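Long-range contacts in Agap007691-pb (Anopheles gambiae, PDB 5C98), which is of unknown function but, as a member of the serpin family, may inhibit serine proteases: residues L102-L107 against P127-D132; R108-F113 against D306-H311. One frame throughout, in Å; residues are numbered along the deposited sequence.

In the fold
Coming from the N terminus, the chain runs along strand 95-104, turns at Glu104-Leu107 and enters helix 111-119. It then returns in strand 124-128, beside the strand it left. Contact 1 closes this short strand-helix-strand loop, with 19 residues between its segments. Contact 2 starts on the connection inside that loop and closes a far longer one, reaching the loop between helix 300-303 and strand 320-328. The two contacts therefore cross. Their centres lie about 14 Å apart, and Leu107 packs on Phe310 between them. Together they tie the edge of the sheet and the start of helix 111-119 to the late loop.

Contact 1: L102-L107 against P127-D132; sequences LVEETL and PVDLTD
Val103 and Glu104 of strand 95-104 pair in parallel with Pro127 and Val128 of strand 124-128. Val128 N gives a nearly straight bond to Val103 O (2.9 Å). One step on, Glu105 N reaches Val128 O (2.8 Å) from above the carbonyl plane. The close-packed part is apolar. Leu102 CD2 touches both methyls of Val128, at 3.8 Å from CG2, and Leu102 CD1 meets Leu130 CD2. Val140 of helix 133-146 and Phe172 of strand 169-177 also touch Leu102. Leu130 CD1 lies near the backbone of Val103 and Glu104.

The other side is polar and wetter. The CA-CB bond of Glu104 points away from the partner segment, but its chain bends at chi2 (51°) and brings the carboxylate back. Glu104 OE1 accepts Leu130 N (2.9 Å) on its syn side. OE2 takes Thr106 OG1 and Thr106 N from opposite faces of the carboxylate plane. Each oxygen thus ties down a different backbone turn. Asp129 OD1 accepts Thr131 OG1 on its syn side (2.6 Å). A water donates to both Glu104 OE2 and Asp129 OD1, and probably eases the closeness of the two acids. Glu105 is exposed; its CB rests on Pro127 CB, and a second water links its OE1 to Pro127 O. The arrangement is that of two parallel neighbouring strands of a beta-alpha-beta unit, joined through helix 111-119, with one type I turn starting at the last paired residue, Glu104, and another, Asp129 to Asp132, just after Val128, at the edge of serpin beta-sheet A (s2A, helix E, s1A).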
ATOM      1  N   LEU A 102      -3.170 -18.764   0.893  1.00 15.36           N
ATOM      2  CA  LEU A 102      -2.930 -20.130   0.452  1.00 15.49           C
ATOM      3  C   LEU A 102      -2.616 -21.007   1.652  1.00 16.05           C
ATOM      4  O   LEU A 102      -1.847 -20.627   2.531  1.00 17.50           O
ATOM      5  CB  LEU A 102      -1.744 -20.226  -0.509  1.00 18.61           C
ATOM      6  CG  LEU A 102      -1.860 -19.537  -1.861  1.00 18.78           C
ATOM      7  CD1 LEU A 102      -0.538 -19.650  -2.596  1.00 16.25           C
ATOM      8  CD2 LEU A 102      -2.980 -20.185  -2.658  1.00 20.89           C
ATOM      9  N   VAL A 103      -3.221 -22.185   1.684  1.00 16.72           N
ATOM     10  CA  VAL A 103      -2.912 -23.207   2.676  1.00 17.67           C
ATOM     11  C   VAL A 103      -2.605 -24.507   1.945  1.00 19.65           C
ATOM     12  O   VAL A 103      -3.180 -24.806   0.889  1.00 19.42           O
ATOM     13  CB  VAL A 103      -4.052 -23.430   3.700  1.00 19.07           C
ATOM     14  CG1 VAL A 103      -4.227 -22.216   4.597  1.00 18.69           C
ATOM     15  CG2 VAL A 103      -5.357 -23.791   3.004  1.00 19.87           C
ATOM     16  N   GLU A 104      -1.686 -25.283   2.512  1.00 18.72           N
ATOM     17  CA  GLU A 104      -1.370 -26.597   1.949  1.00 20.10           C
ATOM     18  C   GLU A 104      -2.587 -27.513   2.014  1.00 19.80           C
ATOM     19  O   GLU A 104      -3.114 -27.805   3.094  1.00 21.13           O
ATOM     20  CB  GLU A 104      -0.190 -27.220   2.705  1.00 21.02           C
ATOM     21  CG  GLU A 104       0.088 -28.704   2.416  1.00 23.68           C
ATOM     22  CD  GLU A 104       0.204 -29.043   0.937  1.00 26.13           C
ATOM     23  OE1 GLU A 104       0.856 -28.274   0.191  1.00 24.44           O
ATOM     24  OE2 GLU A 104      -0.363 -30.090   0.540  1.00 26.96           O
ATOM     25  N   GLU A 105      -3.004 -28.011   0.852  1.00 20.23           N
ATOM     26  CA  GLU A 105      -4.269 -28.729   0.742  1.00 22.79           C
ATOM     27  C   GLU A 105      -4.269 -30.069   1.467  1.00 26.40           C
ATOM     28  O   GLU A 105      -5.346 -30.563   1.809  1.00 24.61           O
ATOM     29  CB  GLU A 105      -4.622 -28.958  -0.727  1.00 25.78           C
ATOM     30  CG  GLU A 105      -3.657 -29.877  -1.506  1.00 26.49           C
ATOM     31  CD  GLU A 105      -3.972 -29.930  -2.994  1.00 32.87           C
ATOM     32  OE1 GLU A 105      -4.829 -29.149  -3.455  1.00 37.19           O
ATOM     33  OE2 GLU A 105      -3.357 -30.755  -3.707  1.00 32.93           O
ATOM     34  N   THR A 106      -3.113 -30.674   1.719  1.00 21.67           N
ATOM     35  CA  THR A 106      -3.131 -31.999   2.329  1.00 25.80           C
ATOM     36  C   THR A 106      -3.237 -31.963   3.846  1.00 27.16           C
ATOM     37  O   THR A 106      -3.296 -33.038   4.454  1.00 27.02           O
ATOM     38  CB  THR A 106      -1.891 -32.812   1.955  1.00 28.08           C
ATOM     39  OG1 THR A 106      -0.720 -32.125   2.399  1.00 26.86           O
ATOM     40  CG2 THR A 106      -1.825 -33.084   0.428  1.00 27.67           C
ATOM     41  N   LEU A 107      -3.264 -30.785   4.464  1.00 25.34           N
ATOM     42  CA  LEU A 107      -3.347 -30.657   5.914  1.00 23.77           C
ATOM     43  C   LEU A 107      -4.749 -30.204   6.300  1.00 21.95           C
ATOM     44  O   LEU A 107      -5.182 -29.119   5.908  1.00 25.94           O
ATOM     45  CB  LEU A 107      -2.310 -29.658   6.431  1.00 25.39           C
ATOM     46  CG  LEU A 107      -0.836 -29.991   6.157  1.00 27.12           C
ATOM     47  CD1 LEU A 107       0.056 -28.908   6.725  1.00 32.24           C
ATOM     48  CD2 LEU A 107      -0.488 -31.342   6.762  1.00 35.87           C
ATOM     49  N   PRO A 127      -7.099 -23.786  -0.619  1.00 19.61           N
ATOM     50  CA  PRO A 127      -6.138 -24.889  -0.467  1.00 19.24           C
ATOM     51  C   PRO A 127      -5.515 -25.226  -1.809  1.00 20.96           C
ATOM     52  O   PRO A 127      -6.213 -25.377  -2.811  1.00 24.08           O
ATOM     53  CB  PRO A 127      -6.998 -26.047   0.044  1.00 22.95           C
ATOM     54  CG  PRO A 127      -8.320 -25.478   0.364  1.00 40.01           C
ATOM     55  CD  PRO A 127      -8.481 -24.255  -0.462  1.00 23.19           C
ATOM     56  N   VAL A 128      -4.192 -25.367  -1.820  1.00 20.64           N
ATOM     57  CA  VAL A 128      -3.465 -25.701  -3.036  1.00 20.40           C
ATOM     58  C   VAL A 128      -2.339 -26.659  -2.678  1.00 20.76           C
ATOM     59  O   VAL A 128      -1.994 -26.857  -1.508  1.00 22.50           O
ATOM     60  CB  VAL A 128      -2.884 -24.458  -3.740  1.00 20.95           C
ATOM     61  CG1 VAL A 128      -3.987 -23.509  -4.195  1.00 27.00           C
ATOM     62  CG2 VAL A 128      -1.859 -23.764  -2.846  1.00 22.03           C
ATOM     63  N   ASP A 129      -1.745 -27.228  -3.716  1.00 22.61           N
ATOM     64  CA  ASP A 129      -0.538 -28.024  -3.551  1.00 23.12           C
ATOM     65  C   ASP A 129       0.633 -27.055  -3.497  1.00 23.05           C
ATOM     66  O   ASP A 129       1.183 -26.682  -4.531  1.00 22.99           O
ATOM     67  CB  ASP A 129      -0.412 -28.988  -4.720  1.00 26.18           C
ATOM     68  CG  ASP A 129       0.863 -29.784  -4.683  1.00 23.76           C
ATOM     69  OD1 ASP A 129       1.586 -29.711  -3.656  1.00 26.40           O
ATOM     70  OD2 ASP A 129       1.123 -30.507  -5.666  1.00 27.72           O
ATOM     71  N   LEU A 130       1.051 -26.690  -2.285  1.00 21.04           N
ATOM     72  CA  LEU A 130       2.155 -25.749  -2.088  1.00 20.44           C
ATOM     73  C   LEU A 130       3.524 -26.370  -2.382  1.00 24.18           C
ATOM     74  O   LEU A 130       4.523 -25.645  -2.419  1.00 26.21           O
ATOM     75  CB  LEU A 130       2.101 -25.139  -0.679  1.00 20.93           C
ATOM     76  CG  LEU A 130       1.273 -23.850  -0.516  1.00 24.02           C
ATOM     77  CD1 LEU A 130       1.179 -23.388   0.937  1.00 21.20           C
ATOM     78  CD2 LEU A 130       1.855 -22.721  -1.354  1.00 26.19           C
ATOM     79  N   THR A 131       3.602 -27.681  -2.617  1.00 21.99           N
ATOM     80  CA  THR A 131       4.820 -28.264  -3.164  1.00 25.88           C
ATOM     81  C   THR A 131       4.987 -27.977  -4.654  1.00 27.38           C
ATOM     82  O   THR A 131       6.050 -28.285  -5.214  1.00 31.24           O
ATOM     83  CB  THR A 131       4.870 -29.781  -2.941  1.00 32.18           C
ATOM     84  OG1 THR A 131       4.089 -30.446  -3.939  1.00 30.24           O
ATOM     85  CG2 THR A 131       4.381 -30.164  -1.555  1.00 29.11           C
ATOM     86  N   ASP A 132       3.981 -27.388  -5.306  1.00 24.60           N
ATOM     87  CA  ASP A 132       3.975 -27.160  -6.752  1.00 24.12           C
ATOM     88  C   ASP A 132       3.747 -25.677  -7.021  1.00 25.29           C
ATOM     89  O   ASP A 132       2.635 -25.170  -6.837  1.00 22.91           O
ATOM     90  CB  ASP A 132       2.892 -28.005  -7.420  1.00 29.03           C
ATOM     91  CG  ASP A 132       3.035 -28.047  -8.933  1.00 31.22           C
ATOM     92  OD1 ASP A 132       3.861 -27.286  -9.488  1.00 34.38           O
ATOM     93  OD2 ASP A 132       2.306 -28.827  -9.573  1.00 33.23           O
TER
HETATM   94  O   HOH W   1       0.511 -31.258  -1.606  1.00 29.06           O
HETATM   95  O   HOH W   2      -7.177 -28.200  -3.227  1.00 43.10           O

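Contact 2: R108-F113 against D306-H311; sequences RLDSEF and DLHVFH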
ATOM      1  N   ARG A 108      -5.418 -30.995   7.130  1.00 24.84           N
ATOM      2  CA  ARG A 108      -6.712 -30.590   7.655  1.00 22.05           C
ATOM      3  C   ARG A 108      -6.572 -29.322   8.490  1.00 21.16           C
ATOM      4  O   ARG A 108      -5.639 -29.181   9.282  1.00 23.14           O
ATOM      5  CB  ARG A 108      -7.289 -31.721   8.506  1.00 22.73           C
ATOM      6  CG  ARG A 108      -8.686 -31.464   9.004  1.00 33.78           C
ATOM      7  CD  ARG A 108      -9.226 -32.687   9.738  1.00 44.22           C
ATOM      8  NE  ARG A 108     -10.102 -32.334  10.850  1.00 47.99           N
ATOM      9  CZ  ARG A 108     -10.561 -33.216  11.735  1.00 53.47           C
ATOM     10  NH1 ARG A 108     -10.225 -34.495  11.632  1.00 51.79           N
ATOM     11  NH2 ARG A 108     -11.356 -32.820  12.724  1.00 52.80           N
ATOM     12  N   LEU A 109      -7.498 -28.396   8.285  1.00 20.82           N
ATOM     13  CA  LEU A 109      -7.521 -27.133   9.009  1.00 21.07           C
ATOM     14  C   LEU A 109      -8.158 -27.287  10.384  1.00 18.55           C
ATOM     15  O   LEU A 109      -9.072 -28.086  10.591  1.00 21.73           O
ATOM     16  CB  LEU A 109      -8.313 -26.095   8.217  1.00 22.26           C
ATOM     17  CG  LEU A 109      -7.693 -25.731   6.858  1.00 20.84           C
ATOM     18  CD1 LEU A 109      -8.631 -24.849   6.068  1.00 24.22           C
ATOM     19  CD2 LEU A 109      -6.354 -25.033   7.074  1.00 21.90           C
ATOM     20  N   ASP A 110      -7.688 -26.470  11.326  1.00 19.57           N
ATOM     21  CA  ASP A 110      -8.314 -26.418  12.637  1.00 19.62           C
ATOM     22  C   ASP A 110      -9.669 -25.730  12.533  1.00 19.26           C
ATOM     23  O   ASP A 110      -9.875 -24.830  11.710  1.00 19.85           O
ATOM     24  CB  ASP A 110      -7.433 -25.647  13.617  1.00 20.36           C
ATOM     25  CG  ASP A 110      -8.082 -25.507  14.987  1.00 18.33           C
ATOM     26  OD1 ASP A 110      -8.230 -26.542  15.641  1.00 22.33           O
ATOM     27  OD2 ASP A 110      -8.437 -24.367  15.359  1.00 20.16           O
ATOM     28  N   SER A 111     -10.579 -26.129  13.425  1.00 19.18           N
ATOM     29  CA  SER A 111     -11.950 -25.627  13.384  1.00 19.30           C
ATOM     30  C   SER A 111     -12.043 -24.131  13.646  1.00 19.13           C
ATOM     31  O   SER A 111     -12.924 -23.466  13.092  1.00 23.16           O
ATOM     32  CB  SER A 111     -12.821 -26.418  14.359  1.00 24.34           C
ATOM     33  OG  SER A 111     -12.251 -26.373  15.656  1.00 26.74           O
ATOM     34  N   GLU A 112     -11.170 -23.575  14.490  1.00 20.63           N
ATOM     35  CA  GLU A 112     -11.240 -22.139  14.734  1.00 21.96           C
ATOM     36  C   GLU A 112     -10.699 -21.354  13.547  1.00 19.00           C
ATOM     37  O   GLU A 112     -11.214 -20.277  13.223  1.00 20.14           O
ATOM     38  CB  GLU A 112     -10.519 -21.777  16.031  1.00 24.02           C
ATOM     39  CG  GLU A 112     -11.370 -22.100  17.261  1.00 28.96           C
ATOM     40  CD  GLU A 112     -12.516 -21.109  17.432  1.00 26.61           C
ATOM     41  OE1 GLU A 112     -12.210 -19.953  17.829  1.00 37.18           O
ATOM     42  OE2 GLU A 112     -13.678 -21.480  17.152  1.00 32.53           O
ATOM     43  N   PHE A 113      -9.652 -21.862  12.885  1.00 18.25           N
ATOM     44  CA  PHE A 113      -9.186 -21.222  11.665  1.00 19.86           C
ATOM     45  C   PHE A 113     -10.298 -21.198  10.623  1.00 17.47           C
ATOM     46  O   PHE A 113     -10.519 -20.178   9.964  1.00 19.47           O
ATOM     47  CB  PHE A 113      -7.977 -21.968  11.117  1.00 21.14           C
ATOM     48  CG  PHE A 113      -7.484 -21.419   9.805  1.00 20.18           C
ATOM     49  CD1 PHE A 113      -6.629 -20.339   9.758  1.00 20.05           C
ATOM     50  CD2 PHE A 113      -7.910 -21.955   8.618  1.00 20.54           C
ATOM     51  CE1 PHE A 113      -6.201 -19.806   8.557  1.00 18.98           C
ATOM     52  CE2 PHE A 113      -7.464 -21.432   7.411  1.00 20.84           C
ATOM     53  CZ  PHE A 113      -6.610 -20.355   7.390  1.00 19.42           C
ATOM     54  N   ASP A 306       4.240 -20.232  15.479  1.00 19.46           N
ATOM     55  CA  ASP A 306       3.359 -19.734  16.514  1.00 18.01           C
ATOM     56  C   ASP A 306       1.889 -19.641  16.124  1.00 17.81           C
ATOM     57  O   ASP A 306       1.076 -19.321  16.992  1.00 21.32           O
ATOM     58  CB  ASP A 306       3.845 -18.354  17.004  1.00 19.94           C
ATOM     59  CG  ASP A 306       3.624 -18.130  18.504  1.00 29.12           C
ATOM     60  OD1 ASP A 306       3.728 -19.090  19.309  1.00 28.31           O
ATOM     61  OD2 ASP A 306       3.349 -16.967  18.888  1.00 31.02           O
ATOM     62  N   LEU A 307       1.505 -19.963  14.893  1.00 19.60           N
ATOM     63  CA  LEU A 307       0.109 -19.838  14.458  1.00 17.43           C
ATOM     64  C   LEU A 307      -0.599 -21.181  14.436  1.00 19.39           C
ATOM     65  O   LEU A 307      -0.108 -22.151  13.841  1.00 20.29           O
ATOM     66  CB  LEU A 307       0.017 -19.235  13.060  1.00 16.16           C
ATOM     67  CG  LEU A 307       0.752 -17.910  12.881  1.00 16.43           C
ATOM     68  CD1 LEU A 307       0.596 -17.339  11.474  1.00 17.30           C
ATOM     69  CD2 LEU A 307       0.283 -16.903  13.916  1.00 19.03           C
ATOM     70  N   HIS A 308      -1.769 -21.221  15.055  1.00 19.37           N
ATOM     71  CA  HIS A 308      -2.584 -22.433  15.099  1.00 16.28           C
ATOM     72  C   HIS A 308      -3.544 -22.414  13.921  1.00 18.70           C
ATOM     73  O   HIS A 308      -4.620 -21.832  13.979  1.00 21.81           O
ATOM     74  CB  HIS A 308      -3.340 -22.531  16.412  1.00 16.28           C
ATOM     75  CG  HIS A 308      -4.124 -23.790  16.556  1.00 18.16           C
ATOM     76  ND1 HIS A 308      -5.231 -23.883  17.365  1.00 20.78           N
ATOM     77  CD2 HIS A 308      -3.964 -25.011  15.993  1.00 22.96           C
ATOM     78  CE1 HIS A 308      -5.726 -25.103  17.290  1.00 22.44           C
ATOM     79  NE2 HIS A 308      -4.975 -25.808  16.464  1.00 20.95           N
ATOM     80  N   VAL A 309      -3.128 -23.052  12.829  1.00 19.47           N
ATOM     81  CA  VAL A 309      -3.900 -23.102  11.599  1.00 20.30           C
ATOM     82  C   VAL A 309      -4.439 -24.498  11.330  1.00 19.47           C
ATOM     83  O   VAL A 309      -5.573 -24.647  10.869  1.00 21.59           O
ATOM     84  CB  VAL A 309      -3.024 -22.640  10.430  1.00 18.64           C
ATOM     85  CG1 VAL A 309      -3.721 -22.857   9.082  1.00 21.14           C
ATOM     86  CG2 VAL A 309      -2.623 -21.200  10.645  1.00 20.99           C
ATOM     87  N   PHE A 310      -3.635 -25.519  11.595  1.00 19.96           N
ATOM     88  CA  PHE A 310      -3.939 -26.884  11.188  1.00 22.56           C
ATOM     89  C   PHE A 310      -4.408 -27.761  12.347  1.00 23.36           C
ATOM     90  O   PHE A 310      -4.140 -27.510  13.523  1.00 22.99           O
ATOM     91  CB  PHE A 310      -2.700 -27.478  10.531  1.00 22.68           C
ATOM     92  CG  PHE A 310      -2.269 -26.721   9.311  1.00 23.70           C
ATOM     93  CD1 PHE A 310      -3.015 -26.800   8.154  1.00 21.29           C
ATOM     94  CD2 PHE A 310      -1.173 -25.874   9.330  1.00 22.20           C
ATOM     95  CE1 PHE A 310      -2.677 -26.088   7.037  1.00 23.16           C
ATOM     96  CE2 PHE A 310      -0.825 -25.166   8.207  1.00 24.68           C
ATOM     97  CZ  PHE A 310      -1.579 -25.271   7.061  1.00 23.38           C
ATOM     98  N   HIS A 311      -5.125 -28.818  11.977  1.00 24.46           N
ATOM     99  CA  HIS A 311      -5.710 -29.718  12.951  1.00 22.82           C
ATOM    100  C   HIS A 311      -4.649 -30.493  13.726  1.00 24.85           C
ATOM    101  O   HIS A 311      -4.681 -30.534  14.964  1.00 28.00           O
ATOM    102  CB  HIS A 311      -6.630 -30.679  12.209  1.00 23.91           C
ATOM    103  CG  HIS A 311      -7.178 -31.759  13.073  1.00 28.47           C
ATOM    104  ND1 HIS A 311      -8.115 -31.507  14.045  1.00 29.19           N
ATOM    105  CD2 HIS A 311      -6.895 -33.080  13.147  1.00 33.45           C
ATOM    106  CE1 HIS A 311      -8.414 -32.637  14.662  1.00 33.88           C
ATOM    107  NE2 HIS A 311      -7.684 -33.606  14.140  1.00 32.07           N
TER
HETATM  108  O   HOH W   3      -7.117 -22.007  14.962  1.00 23.95           O
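This contact joins a loop to the N-terminal end of a helix, made where the connection from strand 95-104 enters helix 111-119 and meets the loop between helix 300-303 and strand 320-328. Leu109 and Phe310 form a single backbone bridge. Its two bonds are nearly straight: His311 N to Arg108 O and Asp110 N to Val309 O, both 2.8 Å.

Side chains pack around this bridge. The Arg108 guanidinium lies flat on the His311 ring, centres 3.6 Å apart and planes 7° apart, with CZ over the ring centre. Arg108 CG stands anti to the backbone N (chi1 -175°), and the chain runs out past His311 CB before the flat group settles. On the buried side Val309 CG1 sits over the centre of the Phe113 ring in a CH-pi contact, 3.9 Å from the centroid. The same methyl lies over the Phe310 ring, so it is held between two aromatic faces. Leu109 CD2 touches it too, and reaches Phe310 CE1 at 3.8 Å. The Phe113 ring stacks further on Phe117.

Asp110 crosses His308 at about a right angle, CG 3.3 Å from CE1. Its OD2 accepts Glu112 N and also a water that donates to His308 O. Asp110 is thus the N-cap of helix 111-119, and the whole is a capped helix start bridged to a distant loop in the serpin fold.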